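Local coordinates for ofchtiv-allosamidin (Ostrinia furnacalis, PDB 6JMB), which probably hydrolyses chitin as a group IV insect chitinase of glycosyl hydrolase family 18, and binds the inhibitor allosamidin, at residues V247-P259 with N269-Y283. Numbering follows the deposited sequence.
Sequences VPFYGRTFQLSDP and NGAGLAGPYTAESGY. With NAA (2-acetamido-2-deoxy-beta-D-allopyranose), chain B; NAA (2-acetamido-2-deoxy-beta-D-allopyranose), chain C.
The hydroxyl OG1 of T253 is gripped by two separate points of the loop: it donates to L273 O at 2.7 Å, lying in the carbonyl plane on a lone pair, and weakly accepts from G282 N (3.2 Å, N-H...O only 121°). A chi1 of 74° sets OG1 between the backbone N and carbonyl carbon, facing the loop, while CG2 meets L273 CD1. A valine here would probably cost L273 O its hydroxyl donor and G282 N its weak acceptor, leaving the loop held at this point by backbone bonds. T253 N donates to G282 O at 3.0 Å. Farther out, Q255 N donates to G270 O, and N269 N to Q255 O; the side chains of Q255 and N269 run side by side, and N269 ND2 meets Q255 OE1 at 3.0 Å, with OE1 in the N269 amide plane but ND2 above that of Q255. At the other end the R252 guanidinium lies obliquely to the Y283 ring, planes 54° apart; a water links R252 NH1 to G282 O, and R252 NH2 makes a salt bridge with D194. The Y283 and Y250 rings each turn a face to methyl C8 of the chain C sugar, 3.5 Å from Y283 CD2, forming part of the allosamidin-binding cleft of this family 18 TIM barrel.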
loop_
_atom_site.group_PDB
_atom_site.type_symbol
_atom_site.label_atom_id
_atom_site.label_comp_id
_atom_site.label_asym_id
_atom_site.label_seq_id
_atom_site.Cartn_x
_atom_site.Cartn_y
_atom_site.Cartn_z
ATOM N N VAL A 247 0.799 -3.478 4.900
ATOM C CA VAL A 247 1.103 -2.715 6.114
ATOM C C VAL A 247 1.598 -1.334 5.714
ATOM O O VAL A 247 2.191 -1.144 4.644
ATOM C CB VAL A 247 2.168 -3.414 6.993
ATOM C CG1 VAL A 247 1.684 -4.793 7.430
ATOM C CG2 VAL A 247 3.506 -3.513 6.255
ATOM N N PRO A 248 1.346 -0.336 6.567
ATOM C CA PRO A 248 1.754 1.038 6.237
ATOM C C PRO A 248 3.063 1.452 6.894
ATOM O O PRO A 248 3.299 1.155 8.068
ATOM C CB PRO A 248 0.599 1.868 6.804
ATOM C CG PRO A 248 0.200 1.095 8.051
ATOM C CD PRO A 248 0.458 -0.378 7.750
ATOM N N PHE A 249 3.905 2.174 6.154
ATOM C CA PHE A 249 5.099 2.808 6.698
ATOM C C PHE A 249 4.873 4.296 6.940
ATOM O O PHE A 249 5.829 5.079 6.970
ATOM C CB PHE A 249 6.299 2.608 5.766
ATOM C CG PHE A 249 6.942 1.244 5.841
ATOM C CD1 PHE A 249 6.301 0.147 6.413
ATOM C CD2 PHE A 249 8.215 1.073 5.327
ATOM C CE1 PHE A 249 6.929 -1.100 6.458
ATOM C CE2 PHE A 249 8.848 -0.163 5.369
ATOM C CZ PHE A 249 8.208 -1.253 5.939
ATOM N N TYR A 250 3.618 4.697 7.078
ATOM C CA TYR A 250 3.241 6.076 7.325
ATOM C C TYR A 250 2.109 6.048 8.337
ATOM O O TYR A 250 1.479 5.010 8.568
ATOM C CB TYR A 250 2.768 6.771 6.033
ATOM C CG TYR A 250 1.548 6.095 5.446
ATOM C CD1 TYR A 250 1.678 4.952 4.660
ATOM C CD2 TYR A 250 0.272 6.574 5.698
ATOM C CE1 TYR A 250 0.576 4.306 4.149
ATOM C CE2 TYR A 250 -0.846 5.930 5.182
ATOM C CZ TYR A 250 -0.680 4.795 4.406
ATOM O OH TYR A 250 -1.774 4.137 3.881
ATOM N N GLY A 251 1.862 7.208 8.944
ATOM C CA GLY A 251 0.746 7.393 9.841
ATOM C C GLY A 251 -0.175 8.482 9.318
ATOM O O GLY A 251 0.117 9.150 8.318
ATOM N N ARG A 252 -1.299 8.659 10.009
ATOM C CA ARG A 252 -2.271 9.681 9.648
ATOM C C ARG A 252 -2.526 10.592 10.842
ATOM O O ARG A 252 -2.465 10.158 12.000
ATOM C CB ARG A 252 -3.559 9.057 9.090
ATOM C CG ARG A 252 -3.300 8.327 7.778
ATOM C CD ARG A 252 -4.583 7.964 7.038
ATOM N NE ARG A 252 -4.276 7.554 5.669
ATOM C CZ ARG A 252 -4.017 8.397 4.673
ATOM N NH1 ARG A 252 -4.053 9.709 4.881
ATOM N NH2 ARG A 252 -3.731 7.931 3.458
ATOM N N THR A 253 -2.778 11.872 10.552
ATOM C CA THR A 253 -2.736 12.916 11.566
ATOM C C THR A 253 -4.038 13.706 11.583
ATOM O O THR A 253 -4.671 13.932 10.544
ATOM C CB THR A 253 -1.546 13.870 11.358
ATOM O OG1 THR A 253 -1.811 14.724 10.243
ATOM C CG2 THR A 253 -0.249 13.096 11.103
ATOM N N PHE A 254 -4.414 14.130 12.790
ATOM C CA PHE A 254 -5.707 14.741 13.058
ATOM C C PHE A 254 -5.513 15.965 13.944
ATOM O O PHE A 254 -4.541 16.069 14.699
ATOM C CB PHE A 254 -6.620 13.788 13.847
ATOM C CG PHE A 254 -6.946 12.496 13.152
ATOM C CD1 PHE A 254 -6.005 11.480 13.049
ATOM C CD2 PHE A 254 -8.226 12.272 12.655
ATOM C CE1 PHE A 254 -6.326 10.274 12.429
ATOM C CE2 PHE A 254 -8.552 11.068 12.038
ATOM C CZ PHE A 254 -7.598 10.073 11.928
ATOM N N GLN A 255 -6.477 16.886 13.861
ATOM C CA GLN A 255 -6.624 18.003 14.791
ATOM C C GLN A 255 -7.801 17.662 15.696
ATOM O O GLN A 255 -8.939 17.579 15.228
ATOM C CB GLN A 255 -6.912 19.293 14.021
ATOM C CG GLN A 255 -7.122 20.510 14.908
ATOM C CD GLN A 255 -7.661 21.713 14.149
ATOM O OE1 GLN A 255 -8.336 21.575 13.130
ATOM N NE2 GLN A 255 -7.357 22.907 14.649
ATOM N N LEU A 256 -7.533 17.449 16.982
ATOM C CA LEU A 256 -8.601 17.120 17.915
ATOM C C LEU A 256 -9.587 18.275 18.049
ATOM O O LEU A 256 -9.221 19.450 17.967
ATOM C CB LEU A 256 -8.013 16.818 19.290
ATOM C CG LEU A 256 -7.209 15.523 19.397
ATOM C CD1 LEU A 256 -6.415 15.498 20.703
ATOM C CD2 LEU A 256 -8.127 14.311 19.283
ATOM N N SER A 257 -10.861 17.928 18.254
ATOM C CA SER A 257 -11.845 18.953 18.582
ATOM C C SER A 257 -11.599 19.528 19.970
ATOM O O SER A 257 -11.749 20.737 20.180
ATOM C CB SER A 257 -13.256 18.383 18.489
ATOM O OG SER A 257 -13.539 17.951 17.170
ATOM N N ASP A 258 -11.220 18.679 20.927
ATOM C CA ASP A 258 -10.918 19.069 22.299
ATOM C C ASP A 258 -9.676 18.294 22.718
ATOM O O ASP A 258 -9.726 17.062 22.823
ATOM C CB ASP A 258 -12.106 18.725 23.205
ATOM C CG ASP A 258 -11.935 19.222 24.638
ATOM O OD1 ASP A 258 -10.787 19.337 25.120
ATOM O OD2 ASP A 258 -12.966 19.474 25.304
ATOM N N PRO A 259 -8.552 18.974 22.953
ATOM C CA PRO A 259 -7.314 18.256 23.306
ATOM C C PRO A 259 -7.414 17.393 24.550
ATOM O O PRO A 259 -6.612 16.461 24.695
ATOM C CB PRO A 259 -6.287 19.387 23.484
ATOM C CG PRO A 259 -6.811 20.497 22.621
ATOM C CD PRO A 259 -8.319 20.414 22.735
ATOM N N ASN A 269 -11.446 17.727 14.184
ATOM C CA ASN A 269 -11.832 18.875 13.372
ATOM C C ASN A 269 -11.254 18.831 11.963
ATOM O O ASN A 269 -11.587 19.698 11.146
ATOM C CB ASN A 269 -11.420 20.180 14.074
ATOM C CG ASN A 269 -12.076 21.411 13.463
ATOM O OD1 ASN A 269 -13.301 21.516 13.419
ATOM N ND2 ASN A 269 -11.261 22.354 13.008
ATOM N N GLY A 270 -10.412 17.857 11.657
ATOM C CA GLY A 270 -9.837 17.724 10.339
ATOM C C GLY A 270 -8.410 17.231 10.420
ATOM O O GLY A 270 -7.982 16.678 11.432
ATOM N N ALA A 271 -7.684 17.440 9.327
ATOM C CA ALA A 271 -6.325 16.937 9.205
ATOM C C ALA A 271 -5.383 17.671 10.147
ATOM O O ALA A 271 -5.571 18.849 10.470
ATOM C CB ALA A 271 -5.840 17.071 7.761
ATOM N N GLY A 272 -4.362 16.953 10.588
ATOM C CA GLY A 272 -3.383 17.439 11.533
ATOM C C GLY A 272 -2.067 17.806 10.879
ATOM O O GLY A 272 -2.019 18.320 9.753
ATOM N N LEU A 273 -0.978 17.529 11.584
ATOM C CA LEU A 273 0.319 17.995 11.132
ATOM C C LEU A 273 0.769 17.276 9.863
ATOM O O LEU A 273 0.255 16.222 9.479
ATOM C CB LEU A 273 1.365 17.879 12.246
ATOM C CG LEU A 273 1.863 16.512 12.759
ATOM C CD1 LEU A 273 2.825 15.789 11.811
ATOM C CD2 LEU A 273 2.548 16.773 14.095
ATOM N N ALA A 274 1.767 17.874 9.224
ATOM C CA ALA A 274 2.433 17.328 8.059
ATOM C C ALA A 274 3.880 17.049 8.419
ATOM O O ALA A 274 4.446 17.680 9.312
ATOM C CB ALA A 274 2.410 18.336 6.908
ATOM N N GLY A 275 4.475 16.089 7.725
ATOM C CA GLY A 275 5.889 15.852 7.859
ATOM C C GLY A 275 6.675 16.913 7.116
ATOM O O GLY A 275 6.190 17.508 6.149
ATOM N N PRO A 276 7.915 17.164 7.545
ATOM C CA PRO A 276 8.715 18.212 6.883
ATOM C C PRO A 276 9.050 17.907 5.433
ATOM O O PRO A 276 9.285 18.843 4.656
ATOM C CB PRO A 276 9.984 18.318 7.744
ATOM C CG PRO A 276 9.864 17.292 8.822
ATOM C CD PRO A 276 8.651 16.456 8.606
ATOM N N TYR A 277 9.089 16.632 5.042
ATOM C CA TYR A 277 9.446 16.226 3.688
ATOM C C TYR A 277 8.253 15.790 2.853
ATOM O O TYR A 277 8.176 16.136 1.672
ATOM C CB TYR A 277 10.480 15.089 3.730
ATOM C CG TYR A 277 11.661 15.393 4.623
ATOM C CD1 TYR A 277 12.584 16.372 4.273
ATOM C CD2 TYR A 277 11.850 14.710 5.819
ATOM C CE1 TYR A 277 13.660 16.667 5.088
ATOM C CE2 TYR A 277 12.927 14.997 6.642
ATOM C CZ TYR A 277 13.827 15.979 6.270
ATOM O OH TYR A 277 14.902 16.272 7.082
ATOM N N THR A 278 7.322 15.029 3.437
ATOM C CA THR A 278 6.116 14.641 2.711
ATOM C C THR A 278 5.174 15.825 2.526
ATOM O O THR A 278 4.465 15.897 1.516
ATOM C CB THR A 278 5.431 13.469 3.421
ATOM O OG1 THR A 278 5.249 13.786 4.804
ATOM C CG2 THR A 278 6.290 12.206 3.313
ATOM N N ALA A 279 5.142 16.744 3.495
ATOM C CA ALA A 279 4.543 18.074 3.334
ATOM C C ALA A 279 3.067 18.038 2.931
ATOM O O ALA A 279 2.626 18.797 2.065
ATOM C CB ALA A 279 5.360 18.945 2.375
ATOM N N GLU A 280 2.284 17.178 3.579
ATOM C CA GLU A 280 0.846 17.104 3.322
ATOM C C GLU A 280 0.126 16.918 4.650
ATOM O O GLU A 280 0.273 15.875 5.293
ATOM C CB GLU A 280 0.520 15.952 2.373
ATOM C CG GLU A 280 -0.906 15.974 1.848
ATOM C CD GLU A 280 -1.210 17.228 1.055
ATOM O OE1 GLU A 280 -0.380 17.609 0.202
ATOM O OE2 GLU A 280 -2.276 17.837 1.288
ATOM N N SER A 281 -0.654 17.917 5.062
ATOM C CA SER A 281 -1.429 17.790 6.289
ATOM C C SER A 281 -2.305 16.546 6.225
ATOM O O SER A 281 -2.961 16.282 5.214
ATOM C CB SER A 281 -2.302 19.028 6.488
ATOM O OG SER A 281 -1.507 20.191 6.629
ATOM N N GLY A 282 -2.288 15.763 7.300
ATOM C CA GLY A 282 -3.088 14.558 7.388
ATOM C C GLY A 282 -2.314 13.261 7.305
ATOM O O GLY A 282 -2.880 12.211 7.614
ATOM N N TYR A 283 -1.051 13.282 6.898
ATOM C CA TYR A 283 -0.261 12.061 6.960
ATOM C C TYR A 283 1.191 12.417 7.234
ATOM O O TYR A 283 1.613 13.567 7.078
ATOM C CB TYR A 283 -0.461 11.142 5.735
ATOM C CG TYR A 283 0.495 11.357 4.579
ATOM C CD1 TYR A 283 0.210 12.283 3.584
ATOM C CD2 TYR A 283 1.657 10.603 4.458
ATOM C CE1 TYR A 283 1.070 12.469 2.513
ATOM C CE2 TYR A 283 2.526 10.790 3.388
ATOM C CZ TYR A 283 2.224 11.723 2.425
ATOM O OH TYR A 283 3.078 11.911 1.360
HETATM C C1 NAA B . 1.064 12.228 -4.013
HETATM C C2 NAA B . 1.362 13.101 -5.223
HETATM C C3 NAA B . 2.240 14.264 -4.851
HETATM C C4 NAA B . 1.700 15.071 -3.719
HETATM C C5 NAA B . 1.391 14.157 -2.529
HETATM C C6 NAA B . 0.641 14.848 -1.449
HETATM C C7 NAA B . 1.373 11.663 -7.372
HETATM C C8 NAA B . 2.145 10.783 -8.370
HETATM N N2 NAA B . 2.093 12.256 -6.201
HETATM O O3 NAA B . 3.486 13.709 -4.378
HETATM O O4 NAA B . 2.731 15.981 -3.309
HETATM O O5 NAA B . 0.489 13.046 -2.915
HETATM O O6 NAA B . -0.095 13.807 -0.781
HETATM O O7 NAA B . 0.189 11.883 -7.530
HETATM C C1 NAA C . -0.740 7.748 -2.244
HETATM C C2 NAA C . 0.162 8.774 -1.575
HETATM C C3 NAA C . 0.044 10.118 -2.186
HETATM C C4 NAA C . 0.313 10.059 -3.678
HETATM C C5 NAA C . -0.625 9.045 -4.318
HETATM C C6 NAA C . -0.390 8.873 -5.788
HETATM C C7 NAA C . 0.665 8.263 0.884
HETATM C C8 NAA C . 0.178 8.227 2.336
HETATM N N2 NAA C . -0.284 8.765 -0.140
HETATM O O3 NAA C . -1.308 10.607 -1.925
HETATM O O4 NAA C . 0.093 11.327 -4.329
HETATM O O5 NAA C . -0.406 7.742 -3.694
HETATM O O6 NAA C . -1.369 7.979 -6.271
HETATM O O7 NAA C . 1.745 7.924 0.581
HETATM O O HOH W 1 -5.431 11.378 6.932
HETATM O O HOH W 2 -1.631 16.308 14.137
HETATM O O HOH W 3 -7.571 20.678 10.670
#